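Local structure of giardin subunit alpha-1 (Giardia intestinalis, 4EVF) at residues E33-I38 with D69-R74; E76-H81 with T252-D257; R132-C137 with K211-T216. The protein belongs to the annexins, binds calcium and, in a calcium-dependent way, phospholipids such as phosphatidylserine, and takes part in attachment of the parasite to the intestinal mucosa. One frame throughout, in Å; residues are numbered along the deposited sequence.

Contact 1 of 3, residues E33-I38 with D69-R74; sequences ESREKI and DLFSDR
Arg-35, Glu-36 and Glu-33 of helix 32-46 reach across to the end of helix 62-70 and the turn after it, joining the first predicted repeat of this annexin to the start of the second. The apolar part builds on Arg-35. Phe-71 sets CE1 against the aliphatic stem of Arg-35, 3.7 Å from CG, and its ring stands almost perpendicular to the guanidinium, at 88°; Ile-38 and Ala-27 add to its surroundings. Leu-70 lays CD2 over one face of the same guanidinium, toward its rim, so a long side chain with a greasy stem and a polar head suits this buried place.

The ionic part centres on Arg-74, whose chain runs straight from CG to NE. Glu-36 OE2 lies at the guanidinium edge, 3.3 Å from NH1, whereas Glu-33 OE2 sits above the plane, 3.5 Å from NH2, and attracts by charge alone. NE pairs with Asp-106. One water joins Glu-36 OE2 to Arg-74 N and NH1, and another bridges that oxygen to Asp-73 OD1, probably easing two like charges.

The bend at chi3 of Arg-35 (-40°) turns NE to the helix end, where it donates to Leu-70 O at 2.6 Å, bent to 142° at the hydrogen.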
# COMPACT_ATOMS: atom_id res chain seq x y z
N GLU A 33 -7.85 -11.61 6.53
CA GLU A 33 -8.79 -12.11 7.53
C GLU A 33 -8.69 -13.62 7.67
O GLU A 33 -8.71 -14.15 8.79
CB GLU A 33 -10.23 -11.73 7.15
CG GLU A 33 -10.53 -10.22 7.20
CD GLU A 33 -10.09 -9.45 5.94
OE1 GLU A 33 -9.48 -10.03 5.01
OE2 GLU A 33 -10.39 -8.23 5.89
N SER A 34 -8.59 -14.33 6.55
CA SER A 34 -8.47 -15.79 6.58
C SER A 34 -7.14 -16.21 7.21
O SER A 34 -7.09 -17.14 8.01
CB SER A 34 -8.58 -16.40 5.18
OG SER A 34 -9.89 -16.29 4.64
N ARG A 35 -6.06 -15.52 6.86
CA ARG A 35 -4.79 -15.82 7.50
C ARG A 35 -4.80 -15.57 9.01
O ARG A 35 -4.06 -16.23 9.76
CB ARG A 35 -3.64 -15.08 6.81
CG ARG A 35 -3.39 -15.60 5.41
CD ARG A 35 -2.16 -14.95 4.80
NE ARG A 35 -2.10 -13.53 5.14
CZ ARG A 35 -2.34 -12.56 4.27
NH1 ARG A 35 -2.64 -12.86 3.02
NH2 ARG A 35 -2.28 -11.30 4.66
N GLU A 36 -5.62 -14.63 9.47
CA GLU A 36 -5.81 -14.44 10.93
C GLU A 36 -6.43 -15.67 11.59
O GLU A 36 -6.00 -16.10 12.66
CB GLU A 36 -6.66 -13.20 11.22
CG GLU A 36 -6.06 -11.88 10.72
CD GLU A 36 -6.90 -10.67 11.13
OE1 GLU A 36 -8.15 -10.78 11.14
OE2 GLU A 36 -6.31 -9.63 11.47
N LYS A 37 -7.46 -16.24 10.96
CA LYS A 37 -8.07 -17.48 11.42
C LYS A 37 -7.03 -18.59 11.49
O LYS A 37 -6.93 -19.32 12.49
CB LYS A 37 -9.21 -17.92 10.50
CG LYS A 37 -10.45 -17.06 10.57
CD LYS A 37 -11.65 -17.74 9.88
CE LYS A 37 -11.51 -17.74 8.36
NZ LYS A 37 -12.72 -18.28 7.66
N ILE A 38 -6.25 -18.72 10.42
CA ILE A 38 -5.23 -19.76 10.34
C ILE A 38 -4.19 -19.61 11.46
O ILE A 38 -3.80 -20.59 12.09
CB ILE A 38 -4.51 -19.74 8.96
CG1 ILE A 38 -5.52 -20.05 7.84
CG2 ILE A 38 -3.35 -20.72 8.96
CD1 ILE A 38 -4.99 -19.78 6.43
N ASP A 69 4.94 -11.06 8.46
CA ASP A 69 3.92 -10.03 8.34
C ASP A 69 2.59 -10.62 7.89
O ASP A 69 1.52 -10.27 8.41
CB ASP A 69 4.35 -8.95 7.33
CG ASP A 69 5.50 -8.08 7.83
OD1 ASP A 69 5.84 -8.13 9.03
OD2 ASP A 69 6.05 -7.31 7.01
N LEU A 70 2.65 -11.51 6.90
CA LEU A 70 1.45 -12.12 6.33
C LEU A 70 0.64 -12.92 7.36
O LEU A 70 -0.55 -13.17 7.16
CB LEU A 70 1.80 -13.00 5.13
CG LEU A 70 2.33 -12.20 3.93
CD1 LEU A 70 3.05 -13.11 2.93
CD2 LEU A 70 1.20 -11.42 3.25
N PHE A 71 1.29 -13.31 8.45
CA PHE A 71 0.60 -14.07 9.50
C PHE A 71 0.55 -13.30 10.81
O PHE A 71 0.23 -13.84 11.89
CB PHE A 71 1.18 -15.48 9.62
CG PHE A 71 0.86 -16.35 8.44
CD1 PHE A 71 -0.44 -16.76 8.21
CD2 PHE A 71 1.83 -16.68 7.51
CE1 PHE A 71 -0.76 -17.54 7.11
CE2 PHE A 71 1.52 -17.46 6.41
CZ PHE A 71 0.23 -17.89 6.21
N SER A 72 0.81 -12.00 10.69
CA SER A 72 0.69 -11.07 11.80
C SER A 72 -0.54 -10.19 11.64
O SER A 72 -1.26 -10.30 10.65
CB SER A 72 1.95 -10.20 11.89
OG SER A 72 3.07 -11.03 12.14
N ASP A 73 -0.79 -9.33 12.62
CA ASP A 73 -1.88 -8.36 12.55
C ASP A 73 -1.47 -7.22 11.63
O ASP A 73 -0.50 -6.50 11.92
CB ASP A 73 -2.25 -7.82 13.93
CG ASP A 73 -3.55 -7.03 13.92
OD1 ASP A 73 -4.57 -7.51 14.45
OD2 ASP A 73 -3.54 -5.92 13.37
N ARG A 74 -2.20 -7.06 10.54
CA ARG A 74 -1.84 -6.11 9.49
C ARG A 74 -1.90 -4.65 9.94
O ARG A 74 -1.32 -3.78 9.30
CB ARG A 74 -2.70 -6.31 8.25
CG ARG A 74 -4.17 -5.90 8.42
CD ARG A 74 -5.02 -6.37 7.23
NE ARG A 74 -6.43 -6.04 7.39
CZ ARG A 74 -7.28 -6.76 8.12
NH1 ARG A 74 -6.85 -7.84 8.74
NH2 ARG A 74 -8.56 -6.39 8.22
O HOH W 1 -1.69 -9.97 7.36
O HOH W 2 -4.43 -8.91 9.58
O HOH W 3 -4.76 -10.13 13.80

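Contact 2 of 3, residues E76-H81 with T252-D257; sequences EVRAQH and TGMMVD
This is a buried contact between two helices distant in sequence, with Met-254 of helix 245-255 set among Val-77, Arg-78 and His-81 of helix 74-87 near the middle of the molecule. The thioether does most of the touching. Met-254 SD rests 3.5 Å from Arg-78 CB and lies over the centre of one guanidinium face, 3.6 Å from CZ; a polarisable sulfur can meet both the alkyl stem and the flat cation. Met-254 SD also approaches the ring edge of His-81, 3.8 Å from His-81 CD2, in a Met-aromatic contact. Nearer the backbone, Met-254 CG packs 3.9 Å from Val-77 CG1.

In the all-helical annexin fold these helices belong to the predicted second and fourth repeats, so the contact joins parts of the chain separated by 170 residues. The Arg-78 chain is extended as far as CD and then bends at chi3 (-65°), which turns the guanidinium across Met-254. There Met-255 CG comes to its edge, 3.4 Å from Arg-78 NH1, while NH2 donates to Thr-98 O in helix 92-100. A water accepts a hydrogen bond from Arg-78 NH1 at 3.2 Å and donates one to Met-254 O at 2.8 Å.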
# COMPACT_ATOMS: atom_id res chain seq x y z
N GLU A 76 -1.06 -3.72 13.21
CA GLU A 76 0.20 -3.60 13.95
C GLU A 76 1.39 -3.52 13.00
O GLU A 76 2.35 -2.78 13.26
CB GLU A 76 0.39 -4.77 14.91
CG GLU A 76 -0.49 -4.70 16.13
CD GLU A 76 -0.42 -5.94 16.99
OE1 GLU A 76 0.37 -6.85 16.67
OE2 GLU A 76 -1.15 -6.01 18.01
N VAL A 77 1.33 -4.30 11.93
CA VAL A 77 2.34 -4.24 10.87
C VAL A 77 2.42 -2.83 10.30
O VAL A 77 3.48 -2.20 10.34
CB VAL A 77 2.03 -5.25 9.75
CG1 VAL A 77 2.96 -5.03 8.55
CG2 VAL A 77 2.14 -6.69 10.26
N ARG A 78 1.30 -2.32 9.80
CA ARG A 78 1.25 -0.97 9.24
C ARG A 78 1.70 0.10 10.23
O ARG A 78 2.48 0.99 9.89
CB ARG A 78 -0.13 -0.65 8.66
CG ARG A 78 -0.19 0.65 7.86
CD ARG A 78 -1.60 0.98 7.34
NE ARG A 78 -2.12 0.03 6.35
CZ ARG A 78 -1.82 0.07 5.05
NH1 ARG A 78 -2.35 -0.83 4.21
NH2 ARG A 78 -0.99 0.99 4.59
N ALA A 79 1.22 0.01 11.47
CA ALA A 79 1.60 0.97 12.50
C ALA A 79 3.12 1.00 12.72
O ALA A 79 3.70 2.08 12.88
CB ALA A 79 0.90 0.66 13.82
N GLN A 80 3.74 -0.17 12.75
CA GLN A 80 5.19 -0.26 12.98
C GLN A 80 5.98 0.29 11.78
O GLN A 80 7.01 0.96 11.96
CB GLN A 80 5.61 -1.71 13.28
CG GLN A 80 7.11 -1.90 13.49
CD GLN A 80 7.61 -1.25 14.76
OE1 GLN A 80 8.50 -0.39 14.74
NE2 GLN A 80 7.03 -1.65 15.89
N HIS A 81 5.49 0.02 10.58
CA HIS A 81 6.06 0.61 9.36
C HIS A 81 6.05 2.14 9.44
O HIS A 81 7.02 2.81 9.09
CB HIS A 81 5.29 0.18 8.12
CG HIS A 81 5.57 -1.22 7.68
ND1 HIS A 81 6.81 -1.81 7.81
CD2 HIS A 81 4.78 -2.14 7.09
CE1 HIS A 81 6.76 -3.04 7.33
NE2 HIS A 81 5.53 -3.27 6.88
N THR A 252 3.38 -5.75 -0.00
CA THR A 252 2.95 -7.15 -0.10
C THR A 252 2.44 -7.66 1.25
O THR A 252 1.38 -8.28 1.32
CB THR A 252 4.06 -8.06 -0.65
OG1 THR A 252 4.64 -7.45 -1.81
CG2 THR A 252 3.49 -9.42 -1.03
N GLY A 253 3.17 -7.35 2.32
CA GLY A 253 2.83 -7.79 3.66
C GLY A 253 1.51 -7.23 4.18
O GLY A 253 0.79 -7.92 4.91
N MET A 254 1.20 -5.99 3.80
CA MET A 254 -0.00 -5.31 4.28
C MET A 254 -1.21 -5.48 3.36
O MET A 254 -2.35 -5.43 3.83
CB MET A 254 0.25 -3.80 4.42
CG MET A 254 1.13 -3.39 5.58
SD MET A 254 1.33 -1.61 5.65
CE MET A 254 1.94 -1.22 4.02
N MET A 255 -0.98 -5.64 2.07
CA MET A 255 -2.02 -5.31 1.10
C MET A 255 -2.21 -6.28 -0.06
O MET A 255 -3.07 -6.06 -0.92
CB MET A 255 -1.78 -3.90 0.53
CG MET A 255 -2.28 -2.77 1.44
SD MET A 255 -4.08 -2.60 1.39
CE MET A 255 -4.29 -1.45 0.02
N VAL A 256 -1.41 -7.35 -0.11
CA VAL A 256 -1.42 -8.20 -1.29
C VAL A 256 -2.82 -8.73 -1.60
O VAL A 256 -3.26 -8.69 -2.75
CB VAL A 256 -0.37 -9.34 -1.25
CG1 VAL A 256 -0.73 -10.39 -0.22
CG2 VAL A 256 -0.22 -9.98 -2.62
N ASP A 257 -3.54 -9.18 -0.57
CA ASP A 257 -4.88 -9.75 -0.78
C ASP A 257 -5.87 -8.76 -1.40
O ASP A 257 -6.75 -9.16 -2.16
CB ASP A 257 -5.44 -10.34 0.53
CG ASP A 257 -5.94 -9.27 1.51
OD1 ASP A 257 -5.34 -8.18 1.58
OD2 ASP A 257 -6.95 -9.53 2.21
O HOH W 4 -3.58 -3.50 5.46

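Contact 3 of 3, residues R132-C137 with K211-T216; sequences RKEDWC and KTDYYT
Trp-136 has its CG between the backbone N and the carbonyl carbon (chi1 71°), a rotamer that swings the indole back beside its own N-H and against helix 211-225. In Thr-212, the first torsion places CG2 anti to the backbone N and turns it at the indole. The methyl stands squarely over the five-membered ring, 3.4 Å from CG2 to the centroid and 6° off the normal, a CH-pi contact. Cys-137 SG covers the opposite face, so the ring is held between sulfur and methyl. The threonine serves twice, since its OG1 bonds to His-92 in helix 92-100.

Asp-213 OD1 takes the N-H of Trp-136 at 2.8 Å, nearly along its own C-O axis though bent to 139° at the hydrogen, and also lies at the indole edge, near CD1. Farther round that edge, NE1 donates to Glu-134 OE1 at 2.8 Å, from above the carboxylate plane. Covered on both faces and bonded at NE1, the ring probably has little room to turn.

Two waters complete the polar side. One donates to Glu-134 OE2 and accepts from Asp-213 N; the other accepts from Asp-135 N at 2.8 Å and donates to Asp-213 OD2. Asp-135 itself turns to Tyr-209. On the next turn of the helix, Thr-216 sets OG1 3.2 Å from Trp-136 CB, and its hydroxyl donates to Thr-212 O, which thus accepts from both N and OG1 of Thr-216, on opposite faces of its plane.

Glu-134 is the N-cap residue of helix 135-145, and Asp-213 supplies a backbone N-H in that helix's first turn with an acceptor from another helix: a helix N-terminus held by an acidic side chain, here joining the predicted second and third annexin repeats.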
# COMPACT_ATOMS: atom_id res chain seq x y z
N ARG A 132 4.03 21.48 7.86
CA ARG A 132 2.98 21.92 6.94
C ARG A 132 3.47 22.97 5.95
O ARG A 132 2.72 23.84 5.52
CB ARG A 132 1.76 22.44 7.72
CG ARG A 132 1.14 21.39 8.64
CD ARG A 132 0.09 21.96 9.58
NE ARG A 132 -0.63 20.92 10.31
CZ ARG A 132 -0.29 20.50 11.53
NH1 ARG A 132 0.75 21.03 12.16
NH2 ARG A 132 -0.99 19.55 12.13
N LYS A 133 4.75 22.87 5.60
CA LYS A 133 5.38 23.87 4.73
C LYS A 133 5.36 23.49 3.24
O LYS A 133 5.85 24.25 2.40
CB LYS A 133 6.82 24.13 5.18
CG LYS A 133 6.96 24.81 6.54
CD LYS A 133 6.65 26.30 6.47
CE LYS A 133 5.77 26.72 7.63
NZ LYS A 133 6.41 26.44 8.95
N GLU A 134 4.84 22.31 2.93
CA GLU A 134 4.75 21.85 1.55
C GLU A 134 3.37 21.25 1.27
O GLU A 134 2.69 20.75 2.18
CB GLU A 134 5.83 20.81 1.23
CG GLU A 134 7.22 21.38 0.98
CD GLU A 134 8.16 20.34 0.37
OE1 GLU A 134 8.64 19.45 1.11
OE2 GLU A 134 8.41 20.43 -0.86
N ASP A 135 2.97 21.27 0.01
CA ASP A 135 1.64 20.79 -0.33
C ASP A 135 1.45 19.29 -0.09
O ASP A 135 0.35 18.86 0.21
CB ASP A 135 1.27 21.18 -1.75
CG ASP A 135 0.95 22.66 -1.88
OD1 ASP A 135 0.69 23.12 -3.01
OD2 ASP A 135 0.94 23.36 -0.85
N TRP A 136 2.52 18.51 -0.21
CA TRP A 136 2.40 17.07 0.06
C TRP A 136 2.04 16.80 1.53
O TRP A 136 1.24 15.91 1.82
CB TRP A 136 3.65 16.29 -0.38
CG TRP A 136 4.87 16.50 0.46
CD1 TRP A 136 5.90 17.37 0.22
CD2 TRP A 136 5.22 15.81 1.67
NE1 TRP A 136 6.85 17.28 1.21
CE2 TRP A 136 6.45 16.32 2.11
CE3 TRP A 136 4.59 14.81 2.43
CZ2 TRP A 136 7.07 15.87 3.27
CZ3 TRP A 136 5.21 14.37 3.57
CH2 TRP A 136 6.44 14.90 3.99
N CYS A 137 2.60 17.59 2.44
CA CYS A 137 2.28 17.47 3.86
C CYS A 137 0.80 17.74 4.08
O CYS A 137 0.13 16.99 4.80
CB CYS A 137 3.08 18.46 4.70
SG CYS A 137 4.81 18.64 4.19
N LYS A 211 9.05 16.52 -7.42
CA LYS A 211 9.58 15.85 -6.24
C LYS A 211 8.46 15.27 -5.38
O LYS A 211 7.54 14.66 -5.91
CB LYS A 211 10.48 16.81 -5.46
CG LYS A 211 11.75 17.22 -6.24
CD LYS A 211 12.54 18.28 -5.50
CE LYS A 211 13.88 18.54 -6.20
NZ LYS A 211 14.71 19.51 -5.44
N THR A 212 8.55 15.46 -4.07
CA THR A 212 7.61 14.81 -3.15
C THR A 212 6.16 15.29 -3.35
O THR A 212 5.22 14.49 -3.24
CB THR A 212 8.06 14.96 -1.67
OG1 THR A 212 9.41 14.49 -1.51
CG2 THR A 212 7.14 14.14 -0.75
N ASP A 213 5.98 16.57 -3.67
CA ASP A 213 4.64 17.06 -4.01
C ASP A 213 4.11 16.23 -5.15
O ASP A 213 3.00 15.69 -5.09
CB ASP A 213 4.64 18.52 -4.47
CG ASP A 213 4.80 19.50 -3.33
OD1 ASP A 213 4.48 19.16 -2.16
OD2 ASP A 213 5.24 20.64 -3.61
N TYR A 214 4.92 16.14 -6.21
CA TYR A 214 4.54 15.39 -7.38
C TYR A 214 4.12 13.95 -7.05
O TYR A 214 3.02 13.52 -7.39
CB TYR A 214 5.67 15.36 -8.41
CG TYR A 214 5.35 14.44 -9.55
CD1 TYR A 214 4.51 14.86 -10.58
CD2 TYR A 214 5.84 13.14 -9.59
CE1 TYR A 214 4.18 14.02 -11.62
CE2 TYR A 214 5.53 12.29 -10.62
CZ TYR A 214 4.69 12.73 -11.63
OH TYR A 214 4.36 11.90 -12.68
N TYR A 215 5.02 13.21 -6.41
CA TYR A 215 4.74 11.81 -6.14
C TYR A 215 3.55 11.62 -5.22
O TYR A 215 2.80 10.66 -5.37
CB TYR A 215 5.98 11.09 -5.60
CG TYR A 215 7.04 10.97 -6.66
CD1 TYR A 215 6.81 10.21 -7.79
CD2 TYR A 215 8.24 11.67 -6.55
CE1 TYR A 215 7.76 10.12 -8.80
CE2 TYR A 215 9.20 11.59 -7.55
CZ TYR A 215 8.95 10.81 -8.66
OH TYR A 215 9.89 10.72 -9.65
N THR A 216 3.36 12.55 -4.29
CA THR A 216 2.22 12.45 -3.36
C THR A 216 0.90 12.56 -4.11
O THR A 216 -0.01 11.72 -3.93
CB THR A 216 2.28 13.51 -2.24
OG1 THR A 216 3.45 13.31 -1.43
CG2 THR A 216 1.04 13.41 -1.35
O HOH W 5 8.17 18.57 -3.09
O HOH W 6 4.67 22.55 -1.87

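In the fold
Contacts 1 and 2 are neighbours, their centres 10 Å apart, and share a region where helix 62-70 is followed by helix 74-87; Leu-70 CD2 even packs on Thr-252 O, at 3.7 Å. Contact 3 lies across the centre of the chain from contact 1, with centres 33 Å apart, and is nested in the loop closed by contact 2. Contact 2 is the fully buried one, and its chemistry follows: sulfur, methyl groups and an arginine face. Contacts 1 and 3 are only partly buried and add acidic side chains and more bridging waters, but contact 1 pairs its glutamates with an arginine, whereas contact 3 turns its carboxylates to N-H groups at a helix start.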